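Local coordinates for ribonucleoside triphosphate reductase (Lactobacillus leichmannii, PDB 1L1L), which reduces ribonucleoside triphosphates to their 2'-deoxy forms, as a monomeric, allosterically regulated class II ribonucleotide reductase that depends on coenzyme B12, at residues Ile134-Leu139 with Ala230-Ile235; Lys144-Pro149 with Ser173-Val178. All coordinates share one frame; numbering follows the deposited sequence.

Contacts 1 and 2 are neighbours, their centres about 13 Å apart and each about 27 Å from the centre of the chain. They join where residues 134-139 run on toward 144-149 and helix 224-236 passes beside both: L139 CD1 lies 3.4 Å from A145 CB, and I235 CG2 is 4.0 Å from V146 CG1. A polar bridge accompanies this packing, because D236 OD2 is hydrogen-bonded both to Y138 OH of contact 1 and to S147 OG of contact 2. Both pairings lie on one side of the molecule; contact 1 draws helix 224-236 from the insertion-domain family region, whereas contact 2 brings in the loop at 173-178.

Contact 1: residues Ile134-Leu139 with Ala230-Ile235; sequences IVPSYL and ANALLI
A232 meets two side chains of the 134-139 loop: its CB lies 4.3 Å from P136 CG and 3.8 Å from Y138 OH. Its carbonyl oxygen approaches the same hydroxyl at the phenol edge, close to the ring plane, with A232 O and Y138 OH 2.9 Å apart. The hydroxyl is hydrogen-bonded to D236 OD2, one helical turn further on; its approach to A232 O is a close contact. L233 continues the contact with a methyl group, CD1, set obliquely against the ring, 3.5 Å from Y138 CE2. Its amide adds no bond: L233 N is 3.4 Å from Y138 OH, but the angle is poor. Y138 reaches this position with CG between its backbone N and carbonyl carbon (chi1 53°), and P136 CB supports one ring face, 3.3 Å from the ring plane and nearer its border than its centre. Both residues belong to the type I turn P136-L139, closed by L139 N to P136 O. The turn thus packs a loop between strands 127-128 and 144-145 against helix 224-236 of the B12-dependent reductase insertion-domain region, which also touches helix 275-289 through N231 and L234 and helix 148-158 through A232 on S151.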
loop_
_atom_site.group_PDB
_atom_site.type_symbol
_atom_site.label_atom_id
_atom_site.label_comp_id
_atom_site.label_asym_id
_atom_site.label_seq_id
_atom_site.Cartn_x
_atom_site.Cartn_y
_atom_site.Cartn_z
ATOM N N ILE A 134 3.268 0.676 22.757
ATOM C CA ILE A 134 1.994 0.170 23.250
ATOM C C ILE A 134 2.207 -1.146 23.996
ATOM O O ILE A 134 2.721 -2.113 23.437
ATOM C CB ILE A 134 1.004 -0.079 22.098
ATOM C CG1 ILE A 134 0.703 1.236 21.377
ATOM C CG2 ILE A 134 -0.272 -0.699 22.640
ATOM C CD1 ILE A 134 -0.192 1.083 20.161
ATOM N N VAL A 135 1.820 -1.173 25.266
ATOM C CA VAL A 135 1.957 -2.376 26.081
ATOM C C VAL A 135 0.853 -2.394 27.126
ATOM O O VAL A 135 0.788 -1.517 27.984
ATOM C CB VAL A 135 3.323 -2.424 26.807
ATOM C CG1 VAL A 135 3.381 -3.650 27.719
ATOM C CG2 VAL A 135 4.461 -2.458 25.790
ATOM N N PRO A 136 -0.047 -3.387 27.057
ATOM C CA PRO A 136 -1.144 -3.477 28.029
ATOM C C PRO A 136 -0.615 -3.472 29.466
ATOM O O PRO A 136 0.406 -4.094 29.761
ATOM C CB PRO A 136 -1.819 -4.792 27.657
ATOM C CG PRO A 136 -1.606 -4.855 26.161
ATOM C CD PRO A 136 -0.149 -4.455 26.048
ATOM N N SER A 137 -1.314 -2.760 30.345
ATOM C CA SER A 137 -0.922 -2.647 31.748
ATOM C C SER A 137 -0.882 -3.989 32.472
ATOM O O SER A 137 -0.058 -4.200 33.357
ATOM C CB SER A 137 -1.889 -1.719 32.482
ATOM O OG SER A 137 -3.196 -2.271 32.494
ATOM N N TYR A 138 -1.782 -4.887 32.095
ATOM C CA TYR A 138 -1.865 -6.197 32.727
ATOM C C TYR A 138 -0.850 -7.187 32.175
ATOM O O TYR A 138 -0.796 -8.335 32.613
ATOM C CB TYR A 138 -3.274 -6.755 32.543
ATOM C CG TYR A 138 -3.717 -6.765 31.100
ATOM C CD1 TYR A 138 -3.096 -7.596 30.162
ATOM C CD2 TYR A 138 -4.734 -5.922 30.660
ATOM C CE1 TYR A 138 -3.478 -7.584 28.825
ATOM C CE2 TYR A 138 -5.121 -5.903 29.326
ATOM C CZ TYR A 138 -4.490 -6.736 28.416
ATOM O OH TYR A 138 -4.874 -6.715 27.095
ATOM N N LEU A 139 -0.045 -6.744 31.216
ATOM C CA LEU A 139 0.947 -7.623 30.606
ATOM C C LEU A 139 2.389 -7.265 30.888
ATOM O O LEU A 139 2.761 -6.094 30.908
ATOM C CB LEU A 139 0.763 -7.664 29.088
ATOM C CG LEU A 139 -0.372 -8.510 28.525
ATOM C CD1 LEU A 139 -0.426 -8.331 27.016
ATOM C CD2 LEU A 139 -0.155 -9.969 28.881
ATOM N N ALA A 230 -7.905 -0.845 24.297
ATOM C CA ALA A 230 -9.276 -1.244 24.621
ATOM C C ALA A 230 -9.681 -2.534 23.900
ATOM O O ALA A 230 -10.453 -3.351 24.428
ATOM C CB ALA A 230 -10.227 -0.138 24.264
ATOM N N ASN A 231 -9.180 -2.713 22.686
ATOM C CA ASN A 231 -9.488 -3.921 21.933
ATOM C C ASN A 231 -8.595 -5.027 22.485
ATOM O O ASN A 231 -9.000 -6.191 22.549
ATOM C CB ASN A 231 -9.217 -3.707 20.438
ATOM C CG ASN A 231 -9.480 -4.954 19.612
ATOM O OD1 ASN A 231 -10.606 -5.453 19.558
ATOM N ND2 ASN A 231 -8.440 -5.462 18.960
ATOM N N ALA A 232 -7.386 -4.650 22.902
ATOM C CA ALA A 232 -6.428 -5.604 23.462
ATOM C C ALA A 232 -6.953 -6.188 24.775
ATOM O O ALA A 232 -6.803 -7.390 25.043
ATOM C CB ALA A 232 -5.075 -4.927 23.694
ATOM N N LEU A 233 -7.564 -5.325 25.583
ATOM C CA LEU A 233 -8.138 -5.725 26.865
ATOM C C LEU A 233 -9.300 -6.689 26.616
ATOM O O LEU A 233 -9.346 -7.780 27.186
ATOM C CB LEU A 233 -8.639 -4.487 27.625
ATOM C CG LEU A 233 -9.412 -4.724 28.929
ATOM C CD1 LEU A 233 -8.547 -5.516 29.896
ATOM C CD2 LEU A 233 -9.832 -3.377 29.534
ATOM N N LEU A 234 -10.228 -6.276 25.755
ATOM C CA LEU A 234 -11.387 -7.091 25.403
ATOM C C LEU A 234 -10.994 -8.499 24.946
ATOM O O LEU A 234 -11.608 -9.490 25.355
ATOM C CB LEU A 234 -12.191 -6.421 24.290
ATOM C CG LEU A 234 -13.326 -7.283 23.732
ATOM C CD1 LEU A 234 -14.319 -7.614 24.852
ATOM C CD2 LEU A 234 -14.020 -6.556 22.599
ATOM N N ILE A 235 -9.982 -8.581 24.086
ATOM C CA ILE A 235 -9.519 -9.863 23.581
ATOM C C ILE A 235 -8.849 -10.714 24.663
ATOM O O ILE A 235 -9.229 -11.869 24.881
ATOM C CB ILE A 235 -8.518 -9.671 22.412
ATOM C CG1 ILE A 235 -9.241 -9.097 21.190
ATOM C CG2 ILE A 235 -7.868 -10.994 22.068
ATOM C CD1 ILE A 235 -8.303 -8.666 20.059
#

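Contact 2: residues Lys144-Pro149 with Ser173-Val178; sequences KAVSMP and SQIPRV
V146 holds CG1 opposite its backbone N (chi1 174°) and CG2 opposite its carbonyl carbon, and this split sends one methyl to each of two consecutive residues of the facing loop. V146 CG1 meets I175, where chi1 of -60° sets I175 CG1 beside the backbone N and I175 CG2 anti to it. The evidence for the first touch is the 4.2 Å separation of V146 CG1 and I175 CG2, a methyl-to-methyl approach in which the two side chains cross at about a right angle. The other branch abuts the outer CG-CD side of the P176 ring: V146 CG2 is 3.8 Å from both P176 CG and P176 CD, so the methyl is shared by the two atoms. Here the side chains run past each other in opposite directions. The closest CA atoms across the pair, those of V146 and I175, are 6.7 Å apart, and the contact, which buries 99 Å² in all, is made by side chains and is wholly apolar.

V146 occupies the second position of a type I beta turn, A145-M148, whose closing bond from M148 N to A145 O is weak at 3.3 Å. The turn links strand 144-145, antiparallel to strand 127-128, with helix 148-158. That helix lies on the beta-alpha-beta connection between the adjacent parallel strands 119-123 and 162-166, consistent with a crossover of the 10-stranded alpha-beta barrel, and the chain then passes through helix 169-172 into the 173-178 loop.

P176 also touches F239 and Q241, just beyond helix 224-236. Further along the loop, V178 makes backbone hydrogen bonds with G293 and G294, which tie the segment to a third part of the chain.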
loop_
_atom_site.group_PDB
_atom_site.type_symbol
_atom_site.label_atom_id
_atom_site.label_comp_id
_atom_site.label_asym_id
_atom_site.label_seq_id
_atom_site.Cartn_x
_atom_site.Cartn_y
_atom_site.Cartn_z
ATOM N N LYS A 144 3.545 -13.372 26.449
ATOM C CA LYS A 144 2.767 -13.558 25.227
ATOM C C LYS A 144 1.269 -13.356 25.442
ATOM O O LYS A 144 0.711 -13.797 26.449
ATOM C CB LYS A 144 3.018 -14.957 24.655
ATOM C CG LYS A 144 4.455 -15.201 24.226
ATOM C CD LYS A 144 4.580 -16.492 23.428
ATOM C CE LYS A 144 5.998 -16.708 22.939
ATOM N NZ LYS A 144 6.079 -17.868 22.008
ATOM N N ALA A 145 0.624 -12.694 24.485
ATOM C CA ALA A 145 -0.803 -12.422 24.565
ATOM C C ALA A 145 -1.489 -12.651 23.228
ATOM O O ALA A 145 -0.922 -12.374 22.171
ATOM C CB ALA A 145 -1.033 -10.992 25.023
ATOM N N VAL A 146 -2.715 -13.153 23.282
ATOM C CA VAL A 146 -3.490 -13.415 22.080
ATOM C C VAL A 146 -3.787 -12.132 21.304
ATOM O O VAL A 146 -3.920 -12.156 20.082
ATOM C CB VAL A 146 -4.825 -14.086 22.429
ATOM C CG1 VAL A 146 -5.681 -14.228 21.190
ATOM C CG2 VAL A 146 -4.564 -15.445 23.059
ATOM N N SER A 147 -3.879 -11.020 22.025
ATOM C CA SER A 147 -4.194 -9.724 21.430
ATOM C C SER A 147 -3.050 -9.033 20.683
ATOM O O SER A 147 -3.295 -8.148 19.870
ATOM C CB SER A 147 -4.697 -8.774 22.519
ATOM O OG SER A 147 -3.640 -8.457 23.412
ATOM N N MET A 148 -1.810 -9.427 20.952
ATOM C CA MET A 148 -0.671 -8.776 20.314
ATOM C C MET A 148 -0.753 -8.550 18.791
ATOM O O MET A 148 -0.726 -7.405 18.335
ATOM C CB MET A 148 0.624 -9.515 20.665
ATOM C CG MET A 148 1.903 -8.783 20.248
ATOM S SD MET A 148 2.164 -8.752 18.435
ATOM C CE MET A 148 3.830 -8.011 18.328
ATOM N N PRO A 149 -0.854 -9.622 17.988
ATOM C CA PRO A 149 -0.928 -9.432 16.530
ATOM C C PRO A 149 -2.069 -8.546 16.060
ATOM O O PRO A 149 -1.953 -7.866 15.035
ATOM C CB PRO A 149 -1.046 -10.858 15.995
ATOM C CG PRO A 149 -1.762 -11.575 17.116
ATOM C CD PRO A 149 -1.046 -11.040 18.336
ATOM N N SER A 173 -3.646 -22.581 15.160
ATOM C CA SER A 173 -3.565 -23.669 16.141
ATOM C C SER A 173 -2.809 -23.221 17.387
ATOM O O SER A 173 -2.930 -23.837 18.447
ATOM C CB SER A 173 -2.877 -24.903 15.538
ATOM O OG SER A 173 -1.470 -24.728 15.434
ATOM N N GLN A 174 -2.040 -22.143 17.262
ATOM C CA GLN A 174 -1.270 -21.628 18.388
ATOM C C GLN A 174 -2.129 -20.805 19.341
ATOM O O GLN A 174 -1.709 -20.491 20.449
ATOM C CB GLN A 174 -0.105 -20.775 17.890
ATOM C CG GLN A 174 0.949 -21.550 17.129
ATOM C CD GLN A 174 2.177 -20.708 16.838
ATOM O OE1 GLN A 174 2.809 -20.179 17.751
ATOM N NE2 GLN A 174 2.520 -20.579 15.557
ATOM N N ILE A 175 -3.332 -20.459 18.901
ATOM C CA ILE A 175 -4.244 -19.679 19.725
ATOM C C ILE A 175 -5.017 -20.621 20.653
ATOM O O ILE A 175 -5.689 -21.545 20.192
ATOM C CB ILE A 175 -5.252 -18.900 18.858
ATOM C CG1 ILE A 175 -4.502 -17.939 17.924
ATOM C CG2 ILE A 175 -6.224 -18.128 19.750
ATOM C CD1 ILE A 175 -5.418 -17.108 17.052
ATOM N N PRO A 176 -4.931 -20.385 21.973
ATOM C CA PRO A 176 -5.596 -21.180 23.015
ATOM C C PRO A 176 -7.119 -21.193 22.955
ATOM O O PRO A 176 -7.735 -20.394 22.251
ATOM C CB PRO A 176 -5.078 -20.554 24.306
ATOM C CG PRO A 176 -4.878 -19.117 23.916
ATOM C CD PRO A 176 -4.210 -19.247 22.569
ATOM N N ARG A 177 -7.730 -22.109 23.701
ATOM C CA ARG A 177 -9.180 -22.198 23.721
ATOM C C ARG A 177 -9.778 -20.932 24.326
ATOM O O ARG A 177 -9.221 -20.364 25.256
ATOM C CB ARG A 177 -9.626 -23.420 24.532
ATOM C CG ARG A 177 -8.886 -23.595 25.852
ATOM C CD ARG A 177 -9.539 -24.673 26.723
ATOM N NE ARG A 177 -8.712 -25.027 27.880
ATOM C CZ ARG A 177 -9.101 -25.831 28.869
ATOM N NH1 ARG A 177 -10.315 -26.369 28.857
ATOM N NH2 ARG A 177 -8.269 -26.110 29.869
ATOM N N VAL A 178 -10.910 -20.490 23.789
ATOM C CA VAL A 178 -11.579 -19.307 24.314
ATOM C C VAL A 178 -12.161 -19.704 25.674
ATOM O O VAL A 178 -13.249 -20.276 25.749
ATOM C CB VAL A 178 -12.727 -18.841 23.381
ATOM C CG1 VAL A 178 -13.368 -17.577 23.933
ATOM C CG2 VAL A 178 -12.192 -18.591 21.969
#